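Local coordinates for Rnh (Ribonuclease H) (Chlorobaculum tepidum, PDB 3H08), which probably cuts the RNA strand of RNA-DNA hybrids as a magnesium-dependent endonuclease of the RNase H family, at residues Ile7-Ala12 with Val65-Asp70; Gly11-Asn16 with Pro40-Asn45. The protein carries 3 engineered substitutions. All blocks are in the same frame, centred on the assembly; numbering follows the deposited sequence.

Contact 1 (Ile7-Ala12 with Val65-Asp70)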
ATOM      1  N   ILE A   7      -2.572  -8.876   3.859  1.00 20.79           N
ATOM      2  CA  ILE A   7      -2.514  -8.163   2.599  1.00 20.58           C
ATOM      3  C   ILE A   7      -1.068  -7.909   2.257  1.00 21.14           C
ATOM      4  O   ILE A   7      -0.294  -7.437   3.079  1.00 21.79           O
ATOM      5  CB  ILE A   7      -3.307  -6.827   2.648  1.00 21.50           C
ATOM      6  CG1 ILE A   7      -4.715  -7.085   3.149  1.00 22.39           C
ATOM      7  CG2 ILE A   7      -3.300  -6.171   1.313  1.00 24.03           C
ATOM      8  CD1 ILE A   7      -5.589  -5.873   3.150  1.00 24.08           C
ATOM      9  N   TYR A   8      -0.729  -8.218   1.013  1.00 21.17           N
ATOM     10  CA  TYR A   8       0.610  -8.041   0.455  1.00 20.84           C
ATOM     11  C   TYR A   8       0.516  -6.992  -0.633  1.00 21.78           C
ATOM     12  O   TYR A   8      -0.270  -7.129  -1.548  1.00 22.38           O
ATOM     13  CB  TYR A   8       1.112  -9.340  -0.101  1.00 20.89           C
ATOM     14  CG  TYR A   8       1.151 -10.460   0.898  1.00 20.28           C
ATOM     15  CD1 TYR A   8       2.291 -10.697   1.653  1.00 20.93           C
ATOM     16  CD2 TYR A   8       0.041 -11.282   1.113  1.00 21.17           C
ATOM     17  CE1 TYR A   8       2.349 -11.733   2.571  1.00 21.05           C
ATOM     18  CE2 TYR A   8       0.094 -12.301   2.026  1.00 21.08           C
ATOM     19  CZ  TYR A   8       1.242 -12.518   2.772  1.00 21.03           C
ATOM     20  OH  TYR A   8       1.314 -13.586   3.660  1.00 23.92           O
ATOM     21  N   THR A   9       1.278  -5.925  -0.505  1.00 22.19           N
ATOM     22  CA  THR A   9       1.150  -4.787  -1.404  1.00 24.15           C
ATOM     23  C   THR A   9       2.489  -4.464  -2.073  1.00 26.03           C
ATOM     24  O   THR A   9       3.572  -4.591  -1.456  1.00 28.54           O
ATOM     25  CB  THR A   9       0.601  -3.543  -0.653  1.00 25.19           C
ATOM     26  OG1 THR A   9       1.578  -3.055   0.279  1.00 27.70           O
ATOM     27  CG2 THR A   9      -0.673  -3.868   0.058  1.00 26.60           C
ATOM     28  N   ASP A  10       2.422  -3.945  -3.301  1.00 25.47           N
ATOM     29  CA  ASP A  10       3.622  -3.512  -4.036  1.00 25.30           C
ATOM     30  C   ASP A  10       3.258  -2.430  -5.015  1.00 24.91           C
ATOM     31  O   ASP A  10       2.195  -2.445  -5.592  1.00 24.77           O
ATOM     32  CB  ASP A  10       4.306  -4.682  -4.803  1.00 26.28           C
ATOM     33  CG  ASP A  10       5.758  -4.356  -5.290  1.00 32.17           C
ATOM     34  OD1 ASP A  10       5.923  -3.519  -6.231  1.00 44.13           O
ATOM     35  OD2 ASP A  10       6.750  -5.025  -4.831  1.00 41.41           O
ATOM     36  N   GLY A  11       4.193  -1.515  -5.234  1.00 25.44           N
ATOM     37  CA  GLY A  11       4.043  -0.540  -6.285  1.00 25.51           C
ATOM     38  C   GLY A  11       5.326  -0.424  -7.063  1.00 26.68           C
ATOM     39  O   GLY A  11       6.401  -0.710  -6.541  1.00 29.53           O
ATOM     40  N   ALA A  12       5.200   0.012  -8.297  1.00 26.71           N
ATOM     41  CA  ALA A  12       6.326   0.136  -9.244  1.00 27.03           C
ATOM     42  C   ALA A  12       6.099   1.369 -10.102  1.00 26.68           C
ATOM     43  O   ALA A  12       4.992   1.666 -10.448  1.00 25.60           O
ATOM     44  CB  ALA A  12       6.395  -1.121 -10.140  1.00 27.96           C
ATOM     45  N   VAL A  65      -5.901  -6.470  10.169  1.00 22.74           N
ATOM     46  CA  VAL A  65      -5.098  -6.632   8.977  1.00 22.77           C
ATOM     47  C   VAL A  65      -3.633  -6.730   9.329  1.00 21.49           C
ATOM     48  O   VAL A  65      -3.100  -5.932  10.101  1.00 22.08           O
ATOM     49  CB  VAL A  65      -5.320  -5.464   7.968  1.00 22.45           C
ATOM     50  CG1 VAL A  65      -4.416  -5.614   6.757  1.00 22.48           C
ATOM     51  CG2 VAL A  65      -6.778  -5.352   7.586  1.00 23.44           C
ATOM     52  N   GLN A  66      -2.972  -7.704   8.730  1.00 22.79           N
ATOM     53  CA  GLN A  66      -1.505  -7.753   8.738  1.00 22.06           C
ATOM     54  C   GLN A  66      -1.074  -7.407   7.308  1.00 22.99           C
ATOM     55  O   GLN A  66      -1.398  -8.119   6.382  1.00 23.90           O
ATOM     56  CB  GLN A  66      -1.027  -9.167   9.089  1.00 23.30           C
ATOM     57  CG  GLN A  66      -1.492  -9.646  10.454  1.00 22.47           C
ATOM     58  CD  GLN A  66      -0.674  -9.061  11.573  1.00 25.88           C
ATOM     59  OE1 GLN A  66       0.490  -8.843  11.416  1.00 32.93           O
ATOM     60  NE2 GLN A  66      -1.281  -8.871  12.722  1.00 29.98           N
ATOM     61  N   LEU A  67      -0.397  -6.287   7.148  1.00 22.46           N
ATOM     62  CA  LEU A  67      -0.037  -5.746   5.838  1.00 22.36           C
ATOM     63  C   LEU A  67       1.448  -5.776   5.642  1.00 22.92           C
ATOM     64  O   LEU A  67       2.192  -5.188   6.435  1.00 23.02           O
ATOM     65  CB  LEU A  67      -0.591  -4.328   5.685  1.00 23.17           C
ATOM     66  CG  LEU A  67      -0.604  -3.805   4.241  1.00 23.47           C
ATOM     67  CD1 LEU A  67      -1.700  -2.820   4.053  1.00 23.79           C
ATOM     68  CD2 LEU A  67       0.711  -3.183   3.913  1.00 23.12           C
ATOM     69  N   TYR A  68       1.869  -6.503   4.612  1.00 23.88           N
ATOM     70  CA  TYR A  68       3.287  -6.695   4.241  1.00 22.84           C
ATOM     71  C   TYR A  68       3.626  -5.859   3.016  1.00 22.76           C
ATOM     72  O   TYR A  68       3.028  -6.045   1.937  1.00 23.01           O
ATOM     73  CB  TYR A  68       3.556  -8.177   3.941  1.00 23.97           C
ATOM     74  CG  TYR A  68       3.540  -9.011   5.180  1.00 23.55           C
ATOM     75  CD1 TYR A  68       4.704  -9.288   5.865  1.00 23.13           C
ATOM     76  CD2 TYR A  68       2.343  -9.471   5.708  1.00 24.60           C
ATOM     77  CE1 TYR A  68       4.677 -10.057   7.021  1.00 24.63           C
ATOM     78  CE2 TYR A  68       2.299 -10.241   6.869  1.00 23.65           C
ATOM     79  CZ  TYR A  68       3.475 -10.499   7.542  1.00 23.77           C
ATOM     80  OH  TYR A  68       3.483 -11.279   8.678  1.00 24.87           O
ATOM     81  N   SER A  69       4.578  -4.941   3.169  1.00 23.03           N
ATOM     82  CA  SER A  69       5.036  -4.066   2.077  1.00 23.53           C
ATOM     83  C   SER A  69       6.559  -3.964   2.006  1.00 23.93           C
ATOM     84  O   SER A  69       7.203  -3.967   3.025  1.00 24.14           O
ATOM     85  CB  SER A  69       4.452  -2.654   2.319  1.00 24.15           C
ATOM     86  OG  SER A  69       4.845  -1.715   1.330  1.00 25.19           O
ATOM     87  N   ASP A  70       7.148  -3.802   0.809  1.00 24.87           N
ATOM     88  CA  ASP A  70       8.600  -3.488   0.708  1.00 25.15           C
ATOM     89  C   ASP A  70       8.865  -2.001   0.887  1.00 24.21           C
ATOM     90  O   ASP A  70      10.020  -1.577   0.876  1.00 25.49           O
ATOM     91  CB  ASP A  70       9.177  -3.939  -0.628  1.00 25.81           C
ATOM     92  CG  ASP A  70      10.661  -3.719  -0.734  1.00 28.59           C
ATOM     93  OD1 ASP A  70      11.408  -4.205   0.153  1.00 36.27           O
ATOM     94  OD2 ASP A  70      11.087  -3.072  -1.708  1.00 33.31           O
TER
HETATM   95  O   HOH W   1       3.242  -0.984  -0.655  1.00 21.54           O
HETATM   96  O   HOH W   2       6.013  -3.955  -1.662  1.00 35.69           O

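Contact 2 (Gly11-Asn16 with Pro40-Asn45). Engineered in segment 11-16: A13 (natural residue Cys).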
ATOM      1  N   GLY A  11       4.193  -1.515  -5.234  1.00 25.44           N
ATOM      2  CA  GLY A  11       4.043  -0.540  -6.285  1.00 25.51           C
ATOM      3  C   GLY A  11       5.326  -0.424  -7.063  1.00 26.68           C
ATOM      4  O   GLY A  11       6.401  -0.710  -6.541  1.00 29.53           O
ATOM      5  N   ALA A  12       5.200   0.012  -8.297  1.00 26.71           N
ATOM      6  CA  ALA A  12       6.326   0.136  -9.244  1.00 27.03           C
ATOM      7  C   ALA A  12       6.099   1.369 -10.102  1.00 26.68           C
ATOM      8  O   ALA A  12       4.992   1.666 -10.448  1.00 25.60           O
ATOM      9  CB  ALA A  12       6.395  -1.121 -10.140  1.00 27.96           C
ATOM     10  N   ALA A  13       7.160   2.102 -10.393  1.00 26.89           N
ATOM     11  CA  ALA A  13       7.100   3.142 -11.412  1.00 26.84           C
ATOM     12  C   ALA A  13       8.408   3.294 -12.076  1.00 28.06           C
ATOM     13  O   ALA A  13       9.471   3.070 -11.480  1.00 26.10           O
ATOM     14  CB  ALA A  13       6.687   4.461 -10.847  1.00 27.72           C
ATOM     15  N   SER A  14       8.306   3.702 -13.327  1.00 29.34           N
ATOM     16  CA  SER A  14       9.437   3.902 -14.160  1.00 31.64           C
ATOM     17  C   SER A  14       9.629   5.393 -14.106  1.00 32.57           C
ATOM     18  O   SER A  14       9.081   6.142 -14.921  1.00 34.88           O
ATOM     19  CB  SER A  14       9.185   3.407 -15.611  1.00 32.69           C
ATOM     20  OG  SER A  14       7.804   3.102 -15.837  1.00 33.58           O
ATOM     21  N   GLY A  15      10.355   5.826 -13.100  1.00 32.82           N
ATOM     22  CA  GLY A  15      10.928   7.142 -13.127  1.00 32.89           C
ATOM     23  C   GLY A  15      10.203   8.027 -12.169  1.00 32.86           C
ATOM     24  O   GLY A  15       9.318   7.578 -11.431  1.00 33.17           O
ATOM     25  N   ASN A  16      10.584   9.296 -12.211  1.00 33.49           N
ATOM     26  CA  ASN A  16      10.198  10.247 -11.192  1.00 33.78           C
ATOM     27  C   ASN A  16       9.907  11.622 -11.804  1.00 32.20           C
ATOM     28  O   ASN A  16      10.729  12.539 -11.714  1.00 32.63           O
ATOM     29  CB  ASN A  16      11.288  10.322 -10.112  1.00 34.73           C
ATOM     30  CG  ASN A  16      10.719  10.665  -8.744  1.00 36.93           C
ATOM     31  OD1 ASN A  16      10.121  11.729  -8.564  1.00 42.43           O
ATOM     32  ND2 ASN A  16      10.876   9.760  -7.783  1.00 40.35           N
ATOM     33  N   PRO A  40      -0.655   6.882 -15.129  1.00 23.00           N
ATOM     34  CA  PRO A  40       0.207   7.267 -16.227  1.00 23.33           C
ATOM     35  C   PRO A  40       1.394   8.150 -15.869  1.00 23.40           C
ATOM     36  O   PRO A  40       2.315   8.288 -16.682  1.00 23.64           O
ATOM     37  CB  PRO A  40      -0.746   8.045 -17.153  1.00 23.42           C
ATOM     38  CG  PRO A  40      -1.775   8.585 -16.301  1.00 23.46           C
ATOM     39  CD  PRO A  40      -1.977   7.528 -15.235  1.00 24.07           C
ATOM     40  N   ALA A  41       1.350   8.792 -14.706  1.00 23.23           N
ATOM     41  CA  ALA A  41       2.447   9.692 -14.328  1.00 23.62           C
ATOM     42  C   ALA A  41       2.502   9.808 -12.830  1.00 23.62           C
ATOM     43  O   ALA A  41       1.674  10.464 -12.218  1.00 23.80           O
ATOM     44  CB  ALA A  41       2.294  11.071 -15.001  1.00 24.35           C
ATOM     45  N   THR A  42       3.476   9.129 -12.248  1.00 23.38           N
ATOM     46  CA  THR A  42       3.517   8.913 -10.800  1.00 23.01           C
ATOM     47  C   THR A  42       4.943   8.597 -10.359  1.00 23.38           C
ATOM     48  O   THR A  42       5.898   8.594 -11.172  1.00 23.69           O
ATOM     49  CB  THR A  42       2.530   7.810 -10.397  1.00 23.28           C
ATOM     50  OG1 THR A  42       2.333   7.803  -8.978  1.00 25.70           O
ATOM     51  CG2 THR A  42       2.981   6.435 -10.881  1.00 25.18           C
ATOM     52  N   THR A  43       5.080   8.382  -9.064  1.00 23.44           N
ATOM     53  CA  THR A  43       6.337   8.044  -8.435  1.00 23.26           C
ATOM     54  C   THR A  43       6.241   6.696  -7.728  1.00 23.38           C
ATOM     55  O   THR A  43       5.133   6.187  -7.455  1.00 22.76           O
ATOM     56  CB  THR A  43       6.728   9.094  -7.396  1.00 23.65           C
ATOM     57  OG1 THR A  43       5.861   8.983  -6.261  1.00 22.48           O
ATOM     58  CG2 THR A  43       6.610  10.506  -7.977  1.00 25.18           C
ATOM     59  N   ASN A  44       7.397   6.104  -7.432  1.00 23.67           N
ATOM     60  CA  ASN A  44       7.415   4.868  -6.656  1.00 24.50           C
ATOM     61  C   ASN A  44       6.698   5.006  -5.313  1.00 24.35           C
ATOM     62  O   ASN A  44       5.926   4.143  -4.917  1.00 24.94           O
ATOM     63  CB  ASN A  44       8.851   4.403  -6.424  1.00 25.60           C
ATOM     64  CG  ASN A  44       9.475   3.825  -7.674  1.00 30.02           C
ATOM     65  OD1 ASN A  44       9.132   2.717  -8.083  1.00 37.16           O
ATOM     66  ND2 ASN A  44      10.373   4.564  -8.285  1.00 35.27           N
ATOM     67  N   ASN A  45       6.988   6.082  -4.587  1.00 23.93           N
ATOM     68  CA  ASN A  45       6.329   6.305  -3.304  1.00 23.45           C
ATOM     69  C   ASN A  45       4.824   6.363  -3.413  1.00 22.49           C
ATOM     70  O   ASN A  45       4.122   5.802  -2.599  1.00 23.25           O
ATOM     71  CB  ASN A  45       6.844   7.572  -2.643  1.00 24.28           C
ATOM     72  CG  ASN A  45       8.225   7.402  -2.027  1.00 26.58           C
ATOM     73  OD1 ASN A  45       8.724   6.281  -1.870  1.00 31.44           O
ATOM     74  ND2 ASN A  45       8.815   8.510  -1.609  1.00 26.60           N
TER
HETATM   75  O   HOH W   3       9.712   7.341  -8.681  1.00 32.94           O

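Contact 1 (Ile7-Ala12 with Val65-Asp70)
I7 lies opposite L67 and Y8 opposite Y68 where strand segments 7-12 and 65-69 run parallel, their axes 4.7 Å apart at closest and turned by 28°. I7 bonds to both residues flanking L67, and three nearly straight hydrogen bonds result: I7 N to Q66 O, Y68 N to I7 O and T9 N to Y68 O. On one face the rings of Y8 and Y68 lie side by side, planes at 21° but slid apart, centroids 5.4 Å distant, so that they barely overlap. The touch is made by Y8 CD1 against Y68 CB at 3.6 Å. Y8 CE1 sits beside Y68 CD2; both CG atoms stand anti to their carbonyl carbons, which sends the rings the same way. Replacing Y8 by an alanine takes away this ring and would probably leave the CB and CD2 side of Y68 without its cover. On the other face I7 CD1 packs on V65 CG1 at 3.8 Å, and the T9 side chain crosses that of L67 at about a right angle, T9 OG1 lying 3.7 Å from L67 CD2. A water joins T9 OG1 (2.8 Å) to S69 OG (2.7 Å), whose hydroxyl also bonds to S71 N. D10, within strand 4-13, and D70, just past strand 64-69, are predicted magnesium ligands, and a bound magnesium ion lies about 3 Å from the S69 side chain. The tyrosine face meets helix 129-144 at N131, with H120 stacked on Y68, while T9 and L67 face A51 and A52 of helix 44-57.

Contact 2 (Gly11-Asn16 with Pro40-Asn45)
A13, an engineered substitution for cysteine near the end of strand 4-13, meets T43 and N44 at the N-terminus of helix 44-57, the point where a helix must satisfy its first backbone N-H groups. T43 is the N-cap, its OG1 accepting the bond of R46 N in the first turn. Next to it, the N44 amide reaches back to the strand: CG stands anti to the carbonyl carbon (chi1 -74°), which carries N44 OD1 to A13 N at 3.1 Å. That bond is bent, 139° at the hydrogen, and the donor sits above the carbonyl plane, 52° out of it. The carbonyl of A13 is also close, A13 O lying 3.4 Å from N44 OD1, two acceptors near one another. A water accepts a bond from N44 N at 2.9 Å, a weak one from N44 ND2, and donates to G15 O at 2.8 Å. Van der Waals contact is modest: A13 CB rests 3.9 Å from T43 C and 4.2 Å from T42 CG2, while the T43 methyl CG2 lies 3.8 Å from the amide oxygen N16 OD1. T42 is tied by a backbone bond to G18 of strand 18-28. One bent bond from A13 and one water shared with G15 join the strand end and its loop to the helix start, so the link is polar and partly solvent-mediated; the side chains of N44 and E48, a predicted magnesium ligand, come within about 4 Å at their nearest atoms, so the contact lies beside the metal site.

How the contacts relate
The two contacts have centres about 16 Å apart and both draw on strand 4-13. Their segments share G11 and A12, but the touches of contact 1 come earlier, at I7 to T9, and those of contact 2 lie from A12 onward into the loop. Along the sequence the order is 7-12, 11-16, 40-45, 65-70, so the 65-70 partner comes last, after helix 44-57, which contact 2 meets at its N-terminus. Strands 4-13 and 64-69 are neighbours in the mixed sheet of the RNase H fold. Contact 1 lies near the chain centre and holds D10 and D70, predicted metal ligands; contact 2 is a surface contact at the start of the helix that carries E48, another predicted ligand.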